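Local atomic coordinates of GCN5-related N-acetyltransferase (Anabaena variabilis, PDB entry 2OZG), a protein that binds coenzyme A through a GNAT-type acetyltransferase domain and probably transfers acetyl groups, perhaps to aminoglycoside amines. Residues V291-A296 and L347-L352. Sequence-based numbering, arbitrary orientation.
Sequences VNVCKA and LDIKGL
Val293 turns CG1 opposite its backbone N (chi1 167°), which leaves CG2 opposite the carbonyl carbon; Ile349 CG1 (chi1 -162°) and Leu352 CG (chi1 -177°) both extend away from their backbone N, and second torsions near +60° set Ile349 CD1 and Leu352 CD2 against that valine methyl. CG2 of Val293 packs 3.6 Å from CD1 of Ile349, the two side chains lying alongside one another and running opposite ways. The same CG2 lies 3.8 Å from CD2 of Leu352, whose side chain runs across that of Val293 at a slant, so one methyl serves two neighbours. Ile349 and Leu352, three positions apart on helix 349-357, face the same way and receive Val293 together. Valine, branched at CB, offers a methyl close to its backbone, while the longer isoleucine and leucine span the rest of the gap, 8.4 Å between Val293 CA and Ile349 CA.

Each helix is capped by its own polar residue. Asn292 OD1 accepts from Lys295 N at 2.9 Å in an almost straight bond (177°). Asp348 OD2 takes Lys350 N and Lys350 NZ from opposite faces of the carboxylate plane; the second is a salt bridge, and a negative charge at this N-terminus would probably interact favourably with the helix dipole. Ile349 also touches Arg289 and Ile290 of strand 279-290 and Val314 of the five-stranded sheet, so the contact joins the C-terminal, sterol carrier protein-like part to the strand that leads into it. Asn322 further fixes the start of helix 293-299, accepting from Val293 N and donating to Val291 O. With no hydrogen bond across the segments, the buried junction is held by dispersion and hydrophobic packing, while side-chain hydrogen bonds within each segment hold its own helix start.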
loop_
_atom_site.group_PDB
_atom_site.type_symbol
_atom_site.label_atom_id
_atom_site.label_comp_id
_atom_site.label_asym_id
_atom_site.label_seq_id
_atom_site.Cartn_x
_atom_site.Cartn_y
_atom_site.Cartn_z
ATOM N N VAL A 291 -0.107 11.850 -43.658
ATOM C CA VAL A 291 -1.006 11.335 -44.672
ATOM C C VAL A 291 -0.601 11.798 -46.095
ATOM O O VAL A 291 -0.660 11.020 -47.074
ATOM C CB VAL A 291 -2.454 11.748 -44.366
ATOM C CG1 VAL A 291 -3.411 11.262 -45.469
ATOM C CG2 VAL A 291 -2.889 11.210 -42.995
ATOM N N ASN A 292 -0.187 13.067 -46.190
ATOM C CA ASN A 292 0.329 13.657 -47.444
ATOM C C ASN A 292 1.652 14.397 -47.187
ATOM O O ASN A 292 1.681 15.429 -46.513
ATOM C CB ASN A 292 -0.697 14.569 -48.069
ATOM C CG ASN A 292 -0.295 14.992 -49.455
ATOM O OD1 ASN A 292 0.713 15.674 -49.661
ATOM N ND2 ASN A 292 -1.051 14.544 -50.417
ATOM N N VAL A 293 2.749 13.842 -47.665
ATOM C CA VAL A 293 4.052 14.429 -47.375
ATOM C C VAL A 293 4.170 15.872 -47.821
ATOM O O VAL A 293 4.620 16.713 -47.054
ATOM C CB VAL A 293 5.236 13.581 -48.016
ATOM C CG1 VAL A 293 6.575 14.322 -48.000
ATOM C CG2 VAL A 293 5.387 12.283 -47.286
ATOM N N CYS A 294 3.772 16.161 -49.065
ATOM C CA CYS A 294 3.876 17.518 -49.609
ATOM C C CYS A 294 3.010 18.496 -48.854
ATOM O O CYS A 294 3.481 19.537 -48.407
ATOM C CB CYS A 294 3.471 17.564 -51.091
ATOM S SG CYS A 294 4.495 16.541 -52.134
ATOM N N LYS A 295 1.731 18.179 -48.729
ATOM C CA LYS A 295 0.831 19.090 -48.072
ATOM C C LYS A 295 1.175 19.284 -46.579
ATOM O O LYS A 295 1.081 20.380 -46.060
ATOM C CB LYS A 295 -0.603 18.652 -48.262
ATOM C CG LYS A 295 -1.077 18.567 -49.709
ATOM C CD LYS A 295 -1.152 19.920 -50.415
ATOM N N ALA A 296 1.575 18.230 -45.903
ATOM C CA ALA A 296 1.931 18.339 -44.471
ATOM C C ALA A 296 3.114 19.301 -44.288
ATOM O O ALA A 296 3.057 20.206 -43.450
ATOM C CB ALA A 296 2.263 16.998 -43.881
ATOM N N LEU A 347 14.078 7.943 -44.973
ATOM C CA LEU A 347 13.312 7.489 -43.858
ATOM C C LEU A 347 11.969 6.948 -44.314
ATOM O O LEU A 347 11.499 7.181 -45.416
ATOM C CB LEU A 347 13.098 8.640 -42.854
ATOM C CG LEU A 347 12.752 10.024 -43.358
ATOM C CD1 LEU A 347 11.738 10.100 -44.418
ATOM C CD2 LEU A 347 12.324 10.909 -42.185
ATOM N N ASP A 348 11.372 6.194 -43.419
ATOM C CA ASP A 348 10.050 5.691 -43.605
ATOM C C ASP A 348 9.114 6.804 -43.186
ATOM O O ASP A 348 9.494 7.682 -42.414
ATOM C CB ASP A 348 9.863 4.495 -42.654
ATOM C CG ASP A 348 8.513 3.852 -42.807
ATOM O OD1 ASP A 348 8.296 3.256 -43.881
ATOM O OD2 ASP A 348 7.678 3.962 -41.855
ATOM N N ILE A 349 7.867 6.724 -43.636
ATOM C CA ILE A 349 6.857 7.695 -43.265
ATOM C C ILE A 349 6.745 7.844 -41.715
ATOM O O ILE A 349 6.398 8.920 -41.209
ATOM C CB ILE A 349 5.511 7.319 -43.965
ATOM C CG1 ILE A 349 4.568 8.501 -43.983
ATOM C CG2 ILE A 349 4.823 6.087 -43.322
ATOM C CD1 ILE A 349 5.052 9.615 -44.939
ATOM N N LYS A 350 7.108 6.789 -40.953
ATOM C CA LYS A 350 7.104 6.848 -39.498
ATOM C C LYS A 350 8.181 7.730 -38.947
ATOM O O LYS A 350 7.919 8.478 -37.995
ATOM C CB LYS A 350 7.205 5.495 -38.822
ATOM C CG LYS A 350 6.025 4.600 -39.163
ATOM C CD LYS A 350 5.962 3.326 -38.369
ATOM C CE LYS A 350 7.177 2.389 -38.456
ATOM N NZ LYS A 350 7.496 1.924 -39.802
ATOM N N GLY A 351 9.389 7.639 -39.536
ATOM C CA GLY A 351 10.491 8.479 -39.127
ATOM C C GLY A 351 10.141 9.941 -39.362
ATOM O O GLY A 351 10.488 10.807 -38.571
ATOM N N LEU A 352 9.431 10.203 -40.462
ATOM C CA LEU A 352 9.073 11.559 -40.856
ATOM C C LEU A 352 8.110 12.179 -39.898
ATOM O O LEU A 352 8.156 13.384 -39.685
ATOM C CB LEU A 352 8.472 11.556 -42.267
ATOM C CG LEU A 352 8.111 12.946 -42.843
ATOM C CD1 LEU A 352 9.320 13.841 -42.839
ATOM C CD2 LEU A 352 7.544 12.843 -44.204
#